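Local coordinates for protein histidinol dehydrogenase (Elizabethkingia anophelis NUHP1, PDB 6AN0) that probably catalyses the last step of histidine biosynthesis, the two successive NAD-dependent oxidations of L-histidinol to L-histidine, with the help of a zinc ion, at residues Leu244-Thr249 with Glu318-Phe323; Asp269-Leu274 with Asn325-Glu330; Glu337-Tyr342 with Val352-Phe357; Ile24-Gln29 with Pro374-Ala379. All blocks are in the same frame, centred on the assembly; numbering follows the deposited sequence. Where two conformers were deposited one is given.

Interaction 1: residues Leu244-Thr249 with Glu318-Phe323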
loop_
_atom_site.group_PDB
_atom_site.type_symbol
_atom_site.label_atom_id
_atom_site.label_comp_id
_atom_site.label_asym_id
_atom_site.label_seq_id
_atom_site.Cartn_x
_atom_site.Cartn_y
_atom_site.Cartn_z
ATOM N N LEU A 244 -0.113 -13.549 -19.551
ATOM C CA LEU A 244 0.651 -14.762 -19.780
ATOM C C LEU A 244 -0.325 -15.925 -19.729
ATOM O O LEU A 244 -1.137 -16.011 -18.802
ATOM C CB LEU A 244 1.770 -14.922 -18.743
ATOM C CG LEU A 244 2.770 -16.074 -18.909
ATOM C CD1 LEU A 244 4.114 -15.676 -18.311
ATOM C CD2 LEU A 244 2.258 -17.376 -18.253
ATOM N N VAL A 245 -0.278 -16.779 -20.748
ATOM C CA VAL A 245 -1.129 -17.959 -20.853
ATOM C C VAL A 245 -0.250 -19.196 -20.764
ATOM O O VAL A 245 0.804 -19.262 -21.406
ATOM C CB VAL A 245 -1.926 -17.965 -22.175
ATOM C CG1 VAL A 245 -2.839 -19.206 -22.259
ATOM C CG2 VAL A 245 -2.708 -16.670 -22.336
ATOM N N ILE A 246 -0.700 -20.186 -19.993
ATOM C CA ILE A 246 -0.091 -21.514 -19.951
ATOM C C ILE A 246 -1.080 -22.504 -20.560
ATOM O O ILE A 246 -2.228 -22.606 -20.103
ATOM C CB ILE A 246 0.277 -21.927 -18.518
ATOM C CG1 ILE A 246 1.272 -20.923 -17.914
ATOM C CG2 ILE A 246 0.845 -23.345 -18.505
ATOM C CD1 ILE A 246 1.721 -21.291 -16.478
ATOM N N ALA A 247 -0.639 -23.247 -21.575
ATOM C CA ALA A 247 -1.527 -24.122 -22.338
ATOM C C ALA A 247 -0.923 -25.513 -22.493
ATOM O O ALA A 247 0.230 -25.643 -22.906
ATOM C CB ALA A 247 -1.805 -23.522 -23.726
ATOM N N ASP A 248 -1.704 -26.552 -22.188
ATOM C CA ASP A 248 -1.281 -27.915 -22.477
ATOM C C ASP A 248 -2.162 -28.474 -23.596
ATOM O O ASP A 248 -2.883 -27.727 -24.267
ATOM C CB ASP A 248 -1.287 -28.772 -21.197
ATOM C CG ASP A 248 -2.683 -29.016 -20.635
ATOM O OD1 ASP A 248 -3.685 -28.649 -21.276
ATOM O OD2 ASP A 248 -2.772 -29.591 -19.525
ATOM N N THR A 249 -2.093 -29.794 -23.812
ATOM C CA THR A 249 -2.842 -30.402 -24.907
ATOM C C THR A 249 -4.357 -30.297 -24.732
ATOM O O THR A 249 -5.089 -30.527 -25.702
ATOM C CB THR A 249 -2.438 -31.876 -25.071
ATOM O OG1 THR A 249 -2.675 -32.568 -23.842
ATOM C CG2 THR A 249 -0.965 -31.988 -25.426
ATOM N N GLU A 318 5.045 -27.598 -14.647
ATOM C CA GLU A 318 5.763 -27.009 -13.523
ATOM C C GLU A 318 6.850 -26.050 -14.001
ATOM O O GLU A 318 7.080 -25.026 -13.347
ATOM C CB GLU A 318 6.348 -28.087 -12.601
ATOM C CG GLU A 318 5.320 -28.974 -11.843
ATOM C CD GLU A 318 4.245 -28.220 -11.030
ATOM O OE1 GLU A 318 3.103 -28.702 -11.032
ATOM O OE2 GLU A 318 4.509 -27.192 -10.373
ATOM N N LYS A 319 7.497 -26.323 -15.140
ATOM C CA LYS A 319 8.447 -25.356 -15.686
ATOM C C LYS A 319 7.740 -24.085 -16.143
ATOM O O LYS A 319 8.254 -22.973 -15.945
ATOM C CB LYS A 319 9.225 -25.967 -16.854
ATOM C CG LYS A 319 10.684 -26.214 -16.568
ATOM C CD LYS A 319 11.373 -26.798 -17.786
ATOM C CE LYS A 319 12.693 -27.441 -17.417
ATOM N NZ LYS A 319 13.317 -28.073 -18.602
ATOM N N CYS A 320 6.569 -24.230 -16.771
ATOM C CA CYS A 320 5.805 -23.059 -17.192
ATOM C C CYS A 320 5.447 -22.178 -16.003
ATOM O O CYS A 320 5.555 -20.948 -16.080
ATOM C CB CYS A 320 4.536 -23.490 -17.929
ATOM S SG CYS A 320 4.795 -24.285 -19.542
ATOM N N ILE A 321 5.002 -22.792 -14.900
ATOM C CA ILE A 321 4.668 -22.041 -13.689
ATOM C C ILE A 321 5.898 -21.316 -13.156
ATOM O O ILE A 321 5.816 -20.160 -12.716
ATOM C CB ILE A 321 4.075 -22.984 -12.622
ATOM C CG1 ILE A 321 2.768 -23.631 -13.108
ATOM C CG2 ILE A 321 3.865 -22.245 -11.296
ATOM C CD1 ILE A 321 1.572 -22.730 -13.024
ATOM N N ALA A 322 7.056 -21.990 -13.165
ATOM C CA ALA A 322 8.279 -21.362 -12.676
ATOM C C ALA A 322 8.657 -20.165 -13.538
ATOM O O ALA A 322 9.041 -19.115 -13.015
ATOM C CB ALA A 322 9.424 -22.382 -12.622
ATOM N N PHE A 323 8.533 -20.290 -14.863
ATOM C CA PHE A 323 8.723 -19.125 -15.728
ATOM C C PHE A 323 7.725 -18.026 -15.381
ATOM O O PHE A 323 8.093 -16.848 -15.264
ATOM C CB PHE A 323 8.594 -19.530 -17.198
ATOM C CG PHE A 323 8.926 -18.426 -18.169
ATOM C CD1 PHE A 323 10.133 -18.430 -18.855
ATOM C CD2 PHE A 323 8.029 -17.385 -18.406
ATOM C CE1 PHE A 323 10.443 -17.416 -19.752
ATOM C CE2 PHE A 323 8.330 -16.371 -19.291
ATOM C CZ PHE A 323 9.547 -16.387 -19.973
#

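Interaction 2: residues Asp269-Leu274 with Asn325-Glu330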
loop_
_atom_site.group_PDB
_atom_site.type_symbol
_atom_site.label_atom_id
_atom_site.label_comp_id
_atom_site.label_asym_id
_atom_site.label_seq_id
_atom_site.Cartn_x
_atom_site.Cartn_y
_atom_site.Cartn_z
ATOM N N ASP A 269 1.956 -0.935 -26.647
ATOM C CA ASP A 269 2.946 -1.267 -25.627
ATOM C C ASP A 269 2.554 -2.479 -24.782
ATOM O O ASP A 269 3.328 -2.885 -23.907
ATOM C CB ASP A 269 3.190 -0.056 -24.714
ATOM C CG ASP A 269 3.908 1.078 -25.424
ATOM O OD1 ASP A 269 4.662 0.792 -26.378
ATOM O OD2 ASP A 269 3.727 2.249 -25.027
ATOM N N SER A 270 1.377 -3.055 -25.008
ATOM C CA SER A 270 0.987 -4.285 -24.334
ATOM C C SER A 270 1.939 -5.415 -24.707
ATOM O O SER A 270 2.629 -5.364 -25.726
ATOM C CB SER A 270 -0.436 -4.689 -24.714
ATOM O OG SER A 270 -1.392 -3.788 -24.201
ATOM N N GLN A 271 1.954 -6.454 -23.881
ATOM C CA GLN A 271 2.779 -7.621 -24.150
ATOM C C GLN A 271 1.997 -8.876 -23.807
ATOM O O GLN A 271 1.298 -8.922 -22.787
ATOM C CB GLN A 271 4.086 -7.603 -23.341
ATOM C CG GLN A 271 5.013 -8.776 -23.677
ATOM C CD GLN A 271 6.323 -8.738 -22.916
ATOM O OE1 GLN A 271 6.333 -8.684 -21.692
ATOM N NE2 GLN A 271 7.444 -8.756 -23.648
ATOM N N VAL A 272 2.120 -9.899 -24.647
ATOM C CA VAL A 272 1.529 -11.191 -24.321
ATOM C C VAL A 272 2.613 -12.262 -24.366
ATOM O O VAL A 272 3.561 -12.198 -25.158
ATOM C CB VAL A 272 0.338 -11.558 -25.242
ATOM C CG1 VAL A 272 -0.628 -10.374 -25.382
ATOM C CG2 VAL A 272 0.816 -12.035 -26.612
ATOM N N ILE A 273 2.466 -13.254 -23.487
ATOM C CA ILE A 273 3.389 -14.374 -23.381
ATOM C C ILE A 273 2.562 -15.645 -23.436
ATOM O O ILE A 273 1.614 -15.796 -22.659
ATOM C CB ILE A 273 4.198 -14.332 -22.068
ATOM C CG1 ILE A 273 4.925 -12.991 -21.919
ATOM C CG2 ILE A 273 5.188 -15.496 -22.023
ATOM C CD1 ILE A 273 6.073 -12.826 -22.864
ATOM N N LEU A 274 2.903 -16.546 -24.359
ATOM C CA LEU A 274 2.273 -17.863 -24.443
ATOM C C LEU A 274 3.308 -18.934 -24.110
ATOM O O LEU A 274 4.331 -19.051 -24.794
ATOM C CB LEU A 274 1.681 -18.099 -25.839
ATOM C CG LEU A 274 1.160 -19.507 -26.167
ATOM C CD1 LEU A 274 0.037 -19.919 -25.218
ATOM C CD2 LEU A 274 0.686 -19.588 -27.618
ATOM N N ASN A 325 6.221 -17.398 -12.603
ATOM C CA ASN A 325 6.516 -16.789 -11.309
ATOM C C ASN A 325 7.679 -15.805 -11.408
ATOM O O ASN A 325 7.700 -14.792 -10.696
ATOM C CB ASN A 325 6.806 -17.877 -10.267
ATOM C CG ASN A 325 5.545 -18.635 -9.822
ATOM O OD1 ASN A 325 4.427 -18.117 -9.896
ATOM N ND2 ASN A 325 5.736 -19.860 -9.326
ATOM N N LEU A 326 8.636 -16.068 -12.298
ATOM C CA LEU A 326 9.708 -15.108 -12.553
ATOM C C LEU A 326 9.201 -13.889 -13.322
ATOM O O LEU A 326 9.679 -12.769 -13.102
ATOM C CB LEU A 326 10.845 -15.786 -13.327
ATOM C CG LEU A 326 11.614 -16.898 -12.606
ATOM C CD1 LEU A 326 12.709 -17.476 -13.497
ATOM C CD2 LEU A 326 12.199 -16.390 -11.312
ATOM N N TYR A 327 8.247 -14.089 -14.242
ATOM C CA TYR A 327 7.724 -12.987 -15.053
ATOM C C TYR A 327 6.780 -12.088 -14.250
ATOM O O TYR A 327 6.777 -10.859 -14.430
ATOM C CB TYR A 327 7.008 -13.560 -16.280
ATOM C CG TYR A 327 6.406 -12.536 -17.225
ATOM C CD1 TYR A 327 7.185 -11.900 -18.189
ATOM C CD2 TYR A 327 5.056 -12.221 -17.164
ATOM C CE1 TYR A 327 6.625 -10.971 -19.056
ATOM C CE2 TYR A 327 4.488 -11.301 -18.022
ATOM C CZ TYR A 327 5.277 -10.679 -18.969
ATOM O OH TYR A 327 4.713 -9.769 -19.824
ATOM N N ALA A 328 5.959 -12.689 -13.371
ATOM C CA ALA A 328 4.990 -12.017 -12.499
ATOM C C ALA A 328 3.957 -11.261 -13.331
ATOM O O ALA A 328 3.937 -10.019 -13.327
ATOM C CB ALA A 328 5.701 -11.081 -11.518
ATOM N N PRO A 329 3.076 -11.974 -14.035
ATOM C CA PRO A 329 2.182 -11.326 -15.000
ATOM C C PRO A 329 1.020 -10.586 -14.345
ATOM O O PRO A 329 0.509 -10.969 -13.288
ATOM C CB PRO A 329 1.660 -12.504 -15.837
ATOM C CG PRO A 329 1.664 -13.678 -14.843
ATOM C CD PRO A 329 2.909 -13.441 -13.999
ATOM N N GLU A 330 0.589 -9.507 -15.003
ATOM C CA GLU A 330 -0.639 -8.836 -14.575
ATOM C C GLU A 330 -1.831 -9.800 -14.608
ATOM O O GLU A 330 -2.602 -9.891 -13.644
ATOM C CB GLU A 330 -0.914 -7.625 -15.467
ATOM C CG GLU A 330 -2.169 -6.869 -15.074
ATOM C CD GLU A 330 -2.666 -5.931 -16.155
ATOM O OE1 GLU A 330 -2.255 -6.087 -17.320
ATOM O OE2 GLU A 330 -3.497 -5.057 -15.840
#

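Interaction 3: residues Glu337-Tyr342 with Val352-Phe357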
loop_
_atom_site.group_PDB
_atom_site.type_symbol
_atom_site.label_atom_id
_atom_site.label_comp_id
_atom_site.label_asym_id
_atom_site.label_seq_id
_atom_site.Cartn_x
_atom_site.Cartn_y
_atom_site.Cartn_z
ATOM N N GLU A 337 -5.543 -28.693 -17.783
ATOM C CA GLU A 337 -6.284 -29.678 -17.022
ATOM C C GLU A 337 -5.987 -29.554 -15.533
ATOM O O GLU A 337 -4.836 -29.336 -15.136
ATOM C CB GLU A 337 -5.858 -31.056 -17.515
ATOM C CG GLU A 337 -6.876 -32.142 -17.434
ATOM C CD GLU A 337 -6.472 -33.313 -18.301
ATOM O OE1 GLU A 337 -5.319 -33.792 -18.178
ATOM O OE2 GLU A 337 -7.297 -33.736 -19.135
ATOM N N ASN A 338 -7.029 -29.719 -14.712
ATOM C CA ASN A 338 -6.887 -29.931 -13.268
ATOM C C ASN A 338 -6.109 -28.795 -12.594
ATOM O O ASN A 338 -5.119 -29.022 -11.888
ATOM C CB ASN A 338 -6.232 -31.282 -12.991
ATOM C CG ASN A 338 -7.084 -32.444 -13.469
ATOM O OD1 ASN A 338 -8.312 -32.387 -13.403
ATOM N ND2 ASN A 338 -6.442 -33.491 -13.966
ATOM N N THR A 339 -6.589 -27.562 -12.794
ATOM C CA THR A 339 -5.875 -26.400 -12.275
ATOM C C THR A 339 -5.733 -26.442 -10.762
ATOM O O THR A 339 -4.816 -25.810 -10.225
ATOM C CB THR A 339 -6.570 -25.089 -12.674
ATOM O OG1 THR A 339 -7.935 -25.100 -12.236
ATOM C CG2 THR A 339 -6.507 -24.858 -14.188
ATOM N N GLU A 340 -6.628 -27.153 -10.065
ATOM C CA GLU A 340 -6.556 -27.223 -8.609
ATOM C C GLU A 340 -5.255 -27.844 -8.127
ATOM O O GLU A 340 -4.865 -27.623 -6.978
ATOM C CB GLU A 340 -7.738 -28.019 -8.052
ATOM C CG GLU A 340 -7.725 -29.495 -8.437
ATOM C CD GLU A 340 -8.460 -29.780 -9.737
ATOM O OE1 GLU A 340 -8.798 -28.823 -10.475
ATOM O OE2 GLU A 340 -8.706 -30.967 -10.015
ATOM N N ASN A 341 -4.571 -28.608 -8.975
ATOM C CA ASN A 341 -3.292 -29.184 -8.598
ATOM C C ASN A 341 -2.130 -28.210 -8.758
ATOM O O ASN A 341 -1.009 -28.551 -8.371
ATOM C CB ASN A 341 -3.036 -30.446 -9.420
ATOM C CG ASN A 341 -4.062 -31.530 -9.141
ATOM O OD1 ASN A 341 -4.700 -31.531 -8.090
ATOM N ND2 ASN A 341 -4.234 -32.446 -10.086
ATOM N N TYR A 342 -2.369 -27.013 -9.307
ATOM C CA TYR A 342 -1.294 -26.090 -9.649
ATOM C C TYR A 342 -1.410 -24.705 -9.028
ATOM O O TYR A 342 -0.393 -24.006 -8.960
ATOM C CB TYR A 342 -1.191 -25.929 -11.180
ATOM C CG TYR A 342 -0.954 -27.256 -11.864
ATOM C CD1 TYR A 342 0.307 -27.841 -11.874
ATOM C CD2 TYR A 342 -1.995 -27.939 -12.476
ATOM C CE1 TYR A 342 0.522 -29.078 -12.483
ATOM C CE2 TYR A 342 -1.784 -29.171 -13.087
ATOM C CZ TYR A 342 -0.529 -29.733 -13.087
ATOM O OH TYR A 342 -0.328 -30.959 -13.700
ATOM N N VAL A 352 -5.832 -14.409 -11.781
ATOM C CA VAL A 352 -5.645 -15.729 -12.381
ATOM C C VAL A 352 -6.982 -16.258 -12.897
ATOM O O VAL A 352 -8.003 -16.184 -12.202
ATOM C CB VAL A 352 -5.026 -16.720 -11.367
ATOM C CG1 VAL A 352 -4.858 -18.140 -11.974
ATOM C CG2 VAL A 352 -3.692 -16.170 -10.836
ATOM N N PHE A 353 -6.955 -16.834 -14.099
ATOM C CA PHE A 353 -8.140 -17.355 -14.780
ATOM C C PHE A 353 -7.960 -18.849 -15.020
ATOM O O PHE A 353 -6.947 -19.264 -15.593
ATOM C CB PHE A 353 -8.348 -16.592 -16.099
ATOM C CG PHE A 353 -8.509 -15.107 -15.896
ATOM C CD1 PHE A 353 -9.777 -14.543 -15.835
ATOM C CD2 PHE A 353 -7.402 -14.288 -15.688
ATOM C CE1 PHE A 353 -9.937 -13.182 -15.597
ATOM C CE2 PHE A 353 -7.555 -12.925 -15.452
ATOM C CZ PHE A 353 -8.824 -12.374 -15.405
ATOM N N LEU A 354 -8.945 -19.654 -14.605
ATOM C CA LEU A 354 -8.781 -21.108 -14.524
ATOM C C LEU A 354 -9.623 -21.850 -15.559
ATOM O O LEU A 354 -10.854 -21.758 -15.544
ATOM C CB LEU A 354 -9.150 -21.592 -13.125
ATOM C CG LEU A 354 -8.366 -20.940 -11.993
ATOM C CD1 LEU A 354 -8.931 -21.480 -10.684
ATOM C CD2 LEU A 354 -6.867 -21.250 -12.115
ATOM N N GLY A 355 -8.957 -22.629 -16.420
ATOM C CA GLY A 355 -9.642 -23.517 -17.339
ATOM C C GLY A 355 -10.085 -22.798 -18.606
ATOM O O GLY A 355 -9.985 -21.584 -18.739
ATOM N N ASN A 356 -10.630 -23.581 -19.546
ATOM C CA ASN A 356 -10.848 -23.078 -20.901
ATOM C C ASN A 356 -11.970 -22.047 -21.006
ATOM O O ASN A 356 -12.051 -21.345 -22.016
ATOM C CB ASN A 356 -11.143 -24.242 -21.859
ATOM C CG ASN A 356 -9.901 -25.053 -22.190
ATOM O OD1 ASN A 356 -8.780 -24.642 -21.879
ATOM N ND2 ASN A 356 -10.091 -26.205 -22.832
ATOM N N PHE A 357 -12.863 -21.949 -20.026
ATOM C CA PHE A 357 -13.978 -21.026 -20.168
ATOM C C PHE A 357 -13.811 -19.763 -19.329
ATOM O O PHE A 357 -14.722 -18.932 -19.290
ATOM C CB PHE A 357 -15.289 -21.763 -19.864
ATOM C CG PHE A 357 -15.568 -22.849 -20.867
ATOM C CD1 PHE A 357 -16.094 -22.532 -22.111
ATOM C CD2 PHE A 357 -15.214 -24.162 -20.608
ATOM C CE1 PHE A 357 -16.312 -23.514 -23.063
ATOM C CE2 PHE A 357 -15.426 -25.150 -21.559
ATOM C CZ PHE A 357 -15.977 -24.823 -22.784
#

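Interaction 4: residues Ile24-Gln29 with Pro374-Ala379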
loop_
_atom_site.group_PDB
_atom_site.type_symbol
_atom_site.label_atom_id
_atom_site.label_comp_id
_atom_site.label_asym_id
_atom_site.label_seq_id
_atom_site.Cartn_x
_atom_site.Cartn_y
_atom_site.Cartn_z
ATOM N N ILE A 24 11.910 -12.768 -19.887
ATOM C CA ILE A 24 10.889 -12.170 -19.026
ATOM C C ILE A 24 10.801 -10.656 -19.179
ATOM O O ILE A 24 9.960 -10.024 -18.526
ATOM C CB ILE A 24 11.131 -12.522 -17.543
ATOM C CG1 ILE A 24 12.540 -12.107 -17.110
ATOM C CG2 ILE A 24 10.908 -14.007 -17.297
ATOM C CD1 ILE A 24 12.845 -12.416 -15.655
ATOM N N GLN A 25 11.636 -10.051 -20.024
ATOM C CA GLN A 25 11.699 -8.597 -20.110
ATOM C C GLN A 25 10.488 -8.017 -20.832
ATOM O O GLN A 25 10.120 -8.465 -21.925
ATOM C CB GLN A 25 12.981 -8.172 -20.826
ATOM C CG GLN A 25 14.241 -8.577 -20.102
ATOM C CD GLN A 25 14.370 -7.901 -18.756
ATOM O OE1 GLN A 25 13.899 -6.777 -18.564
ATOM N NE2 GLN A 25 15.003 -8.585 -17.811
ATOM N N ARG A 26 9.868 -7.008 -20.223
ATOM C CA ARG A 26 8.891 -6.212 -20.936
ATOM C C ARG A 26 9.606 -5.344 -21.970
ATOM O O ARG A 26 10.828 -5.178 -21.911
ATOM C CB ARG A 26 8.095 -5.337 -19.968
ATOM C CG ARG A 26 6.913 -6.044 -19.312
ATOM C CD ARG A 26 7.380 -7.068 -18.293
ATOM N NE ARG A 26 6.278 -7.553 -17.464
ATOM C CZ ARG A 26 6.427 -8.440 -16.487
ATOM N NH1 ARG A 26 7.632 -8.937 -16.235
ATOM N NH2 ARG A 26 5.374 -8.836 -15.770
ATOM N N PRO A 27 8.874 -4.812 -22.950
ATOM C CA PRO A 27 9.478 -3.818 -23.842
ATOM C C PRO A 27 9.906 -2.593 -23.048
ATOM O O PRO A 27 9.305 -2.250 -22.026
ATOM C CB PRO A 27 8.356 -3.491 -24.838
ATOM C CG PRO A 27 7.093 -4.022 -24.216
ATOM C CD PRO A 27 7.503 -5.173 -23.360
ATOM N N VAL A 28 10.984 -1.951 -23.511
ATOM C CA VAL A 28 11.491 -0.774 -22.819
ATOM C C VAL A 28 10.421 0.307 -22.819
ATOM O O VAL A 28 9.553 0.354 -23.700
ATOM C CB VAL A 28 12.791 -0.265 -23.469
ATOM C CG1 VAL A 28 13.899 -1.300 -23.338
ATOM C CG2 VAL A 28 12.550 0.071 -24.922
ATOM N N GLN A 29 10.456 1.163 -21.798
ATOM C CA GLN A 29 9.555 2.300 -21.703
ATOM C C GLN A 29 10.302 3.593 -22.004
ATOM O O GLN A 29 11.533 3.636 -22.012
ATOM C CB GLN A 29 8.911 2.380 -20.317
ATOM C CG GLN A 29 8.063 1.168 -19.986
ATOM C CD GLN A 29 7.245 1.359 -18.728
ATOM O OE1 GLN A 29 6.148 1.918 -18.767
ATOM N NE2 GLN A 29 7.773 0.898 -17.604
ATOM N N PRO A 374 -1.653 -4.807 -10.939
ATOM C CA PRO A 374 -0.237 -4.421 -11.083
ATOM C C PRO A 374 0.396 -5.068 -12.307
ATOM O O PRO A 374 0.301 -6.283 -12.516
ATOM C CB PRO A 374 0.406 -4.946 -9.794
ATOM C CG PRO A 374 -0.445 -6.121 -9.430
ATOM C CD PRO A 374 -1.865 -5.717 -9.795
ATOM N N THR A 375 1.058 -4.257 -13.093
ATOM C CA THR A 375 1.642 -4.666 -14.360
ATOM C C THR A 375 3.161 -4.464 -14.315
ATOM O O THR A 375 3.714 -3.953 -13.335
ATOM C CB THR A 375 0.986 -3.865 -15.482
ATOM O OG1 THR A 375 1.135 -4.564 -16.725
ATOM C CG2 THR A 375 1.643 -2.510 -15.538
ATOM N N ASN A 376 3.845 -4.894 -15.380
ATOM C CA ASN A 376 5.280 -4.647 -15.557
ATOM C C ASN A 376 6.105 -5.270 -14.433
ATOM O O ASN A 376 7.193 -4.786 -14.100
ATOM C CB ASN A 376 5.568 -3.146 -15.666
ATOM C CG ASN A 376 6.909 -2.847 -16.314
ATOM O OD1 ASN A 376 7.450 -3.659 -17.064
ATOM N ND2 ASN A 376 7.455 -1.674 -16.015
ATOM N N GLY A 377 5.600 -6.354 -13.845
ATOM C CA GLY A 377 6.285 -7.029 -12.764
ATOM C C GLY A 377 5.927 -6.536 -11.383
ATOM O O GLY A 377 6.423 -7.096 -10.395
ATOM N N TYR A 378 5.072 -5.515 -11.268
ATOM C CA TYR A 378 4.645 -5.075 -9.947
ATOM C C TYR A 378 3.767 -6.093 -9.238
ATOM O O TYR A 378 3.446 -5.892 -8.062
ATOM C CB TYR A 378 3.937 -3.728 -10.044
ATOM C CG TYR A 378 4.942 -2.604 -10.223
ATOM C CD1 TYR A 378 5.826 -2.274 -9.197
ATOM C CD2 TYR A 378 5.035 -1.906 -11.414
ATOM C CE1 TYR A 378 6.752 -1.261 -9.344
ATOM C CE2 TYR A 378 5.980 -0.885 -11.577
ATOM C CZ TYR A 378 6.829 -0.573 -10.531
ATOM O OH TYR A 378 7.758 0.432 -10.667
ATOM N N ALA A 379 3.382 -7.187 -9.898
ATOM C CA ALA A 379 2.723 -8.248 -9.146
ATOM C C ALA A 379 3.675 -8.902 -8.145
ATOM O O ALA A 379 3.207 -9.632 -7.260
ATOM C CB ALA A 379 2.132 -9.300 -10.095
#

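Interaction 1: residues Leu244-Thr249 with Glu318-Phe323
Phe323, which meets Leu244 across this contact, is held in its helix by a 2.9 Å bond from its backbone N to Lys319 O; no hydrogen bond joins helix 318-323 to strand 244-247. The two run almost antiparallel, at 173°, with their axes 9.4 Å apart. Ile246 sits at the middle. Its CG2 branch is placed anti to the backbone N by a chi1 of -60° and lies 3.7 Å from Cys320 CB, with Cys320 SG a little farther off. The other branch ends in CD1, 3.7 Å from Ile321 CD1, and the two isoleucine side chains cross at about a right angle. At the far end Leu244 CD1 comes to the edge of the Phe323 ring, 4.3 Å from its CD2. Helix 317-327 belongs to the beta-alpha-beta crossover from strand 310-313 to strand 331-335, and Leu275 of strand 271-276, one of the two strands this crossover passes over, also touches Cys320 and Phe323. Methyls, a thiol-bearing CB and a ring edge thus make the attachment apolar, without directional bonds.

Interaction 2: residues Asp269-Leu274 with Asn325-Glu330
Gln271 and Ile273, alternate residues of strand 271-274, both direct their CB toward the last turn of helix 317-327, where Tyr327 faces them; the backbones stay well apart, Ile273 CA and Pro329 CA being 9.0 Å from each other. Ala328, the first residue after the helix, has positive phi. The tyrosine bridges the gap. Tyr327 extends its ring away from its own backbone N and across to the strand, and OH donates a 2.7 Å hydrogen bond to Gln271 OE1. The C=O...donor angle is 132° and the hydroxyl is tilted 25° from the carbonyl plane, while OE1 itself lies at the ring edge, in the ring plane. Amide and ring planes are about halfway between parallel and perpendicular. Ile273 comes over a face instead: its CG1 makes a CH-pi contact 4.2 Å from the Tyr327 ring centroid, 28° off the normal. The extended Gln271 side chain is anchored at its other amide atom too, NE2 bonding to Gln308 O and Gln25 O, which fixes which way the amide is turned. In the loop after the helix, Glu330 N is held by Glu242 OE1. Strand, helix end and following loop are those of a Rossmann-like parallel alpha/beta domain, in which helix 317-327 leads, through Ala328 and Pro329, to Glu330 and His331, the predicted proton acceptors of the active site.

Interaction 3: residues Glu337-Tyr342 with Val352-Phe357
Thr339 packs its side chain against Leu354 on strand 352-354, the edge strand of this chain's parallel sheet, which the second subunit extends. Its OG1 is 3.8 Å from Leu354 CB and lies near both leucine methyls, while Thr339 CB packs on Leu354 CD2 at 3.9 Å. The contact is van der Waals throughout; no hydrogen bond passes between the segments. A chi1 of 56° puts OG1 between the backbone N and the carbonyl carbon of Thr339, which sets it against Leu354 CB and directs CG2 toward Gly355 N. Thr339 is carried on two overlapping turns of the loop that joins strands 331-335 and 351-354, closed by Asn341 N to Asn338 O at 3.0 Å and by Tyr342 N to Thr339 O at 2.9 Å. Leu334, from the neighbouring strand 331-335, touches both Thr339 and Leu354. Farther out, Val352, Phe353 and Leu354 pair in a parallel ladder with a strand of the second subunit, and Leu354 packs on Trp120 of that subunit. The strand gives way to loop at Gly355, whose phi is positive (84°), and Thr339 CG2 lies 4.0 Å from Gly355 N.

Interaction 4: residues Ile24-Gln29 with Pro374-Ala379
Arg26, in an irregular loop, faces a type I' beta turn from Thr375 to Tyr378, closed by Tyr378 N to Thr375 O at 2.9 Å; Arg26 CA and Asn376 CA are 6.7 Å apart. The arginine chain bends at chi2 (71°) and lays its guanidinium over the peptide between Asn376 and Gly377. Gly377 N stands over one face of the group, toward the rim, 3.1 Å from Arg26 NH2; both atoms are donors, so this is a close approach over the face and not a hydrogen bond. The aliphatic part of the arginine passes the Asn376 amide, CG lying, as modelled, 3.3 Å from Asn376 OD1, with guanidinium and amide planes 74° apart. From the other end of the loop Gln29 approaches the same asparagine with its amide nearly perpendicular to it. Gln29 NE2 and Asn376 ND2 are modelled 3.0 Å apart, two donors that cannot bond, so one amide may be flipped, its O and N exchanged. The N-H groups of Arg26 have other partners: NH2 forms a salt bridge with Glu242 OE1, NH1 bonds to Tyr327 O, and the guanidinium makes a cation-pi contact with the Tyr327 ring. Glu242 thus bridges loop and turn, OE1 to Arg26 and OE2 to Asn376 N, adding polar links to the direct packing; it probably balances the arginine's charge and helps fix the guanidinium over the turn, near predicted active-site Glu330.

Interactions 1 and 2 are buried and share helix 317-327, which packs along one sheet face on the neighbouring strands 242-247 and 271-276; Leu244 CD1 touches Tyr327 CD2 at 3.8 Å where they meet. Interaction 1 is purely apolar, whereas interaction 2, nearer the active site, adds a hydrogen bond. Interaction 4 adjoins interaction 2, their centres about 7 Å apart; it is partly buried, and its polar bonds pass through Glu242 and Tyr327 rather than directly between its segments. Interaction 4 also closes a loop with 344 residues between its segments, which contains the other three. Interaction 3 lies about 24 Å from interaction 4, centre to centre, at the sheet edge beside the second subunit, and relies on van der Waals contact.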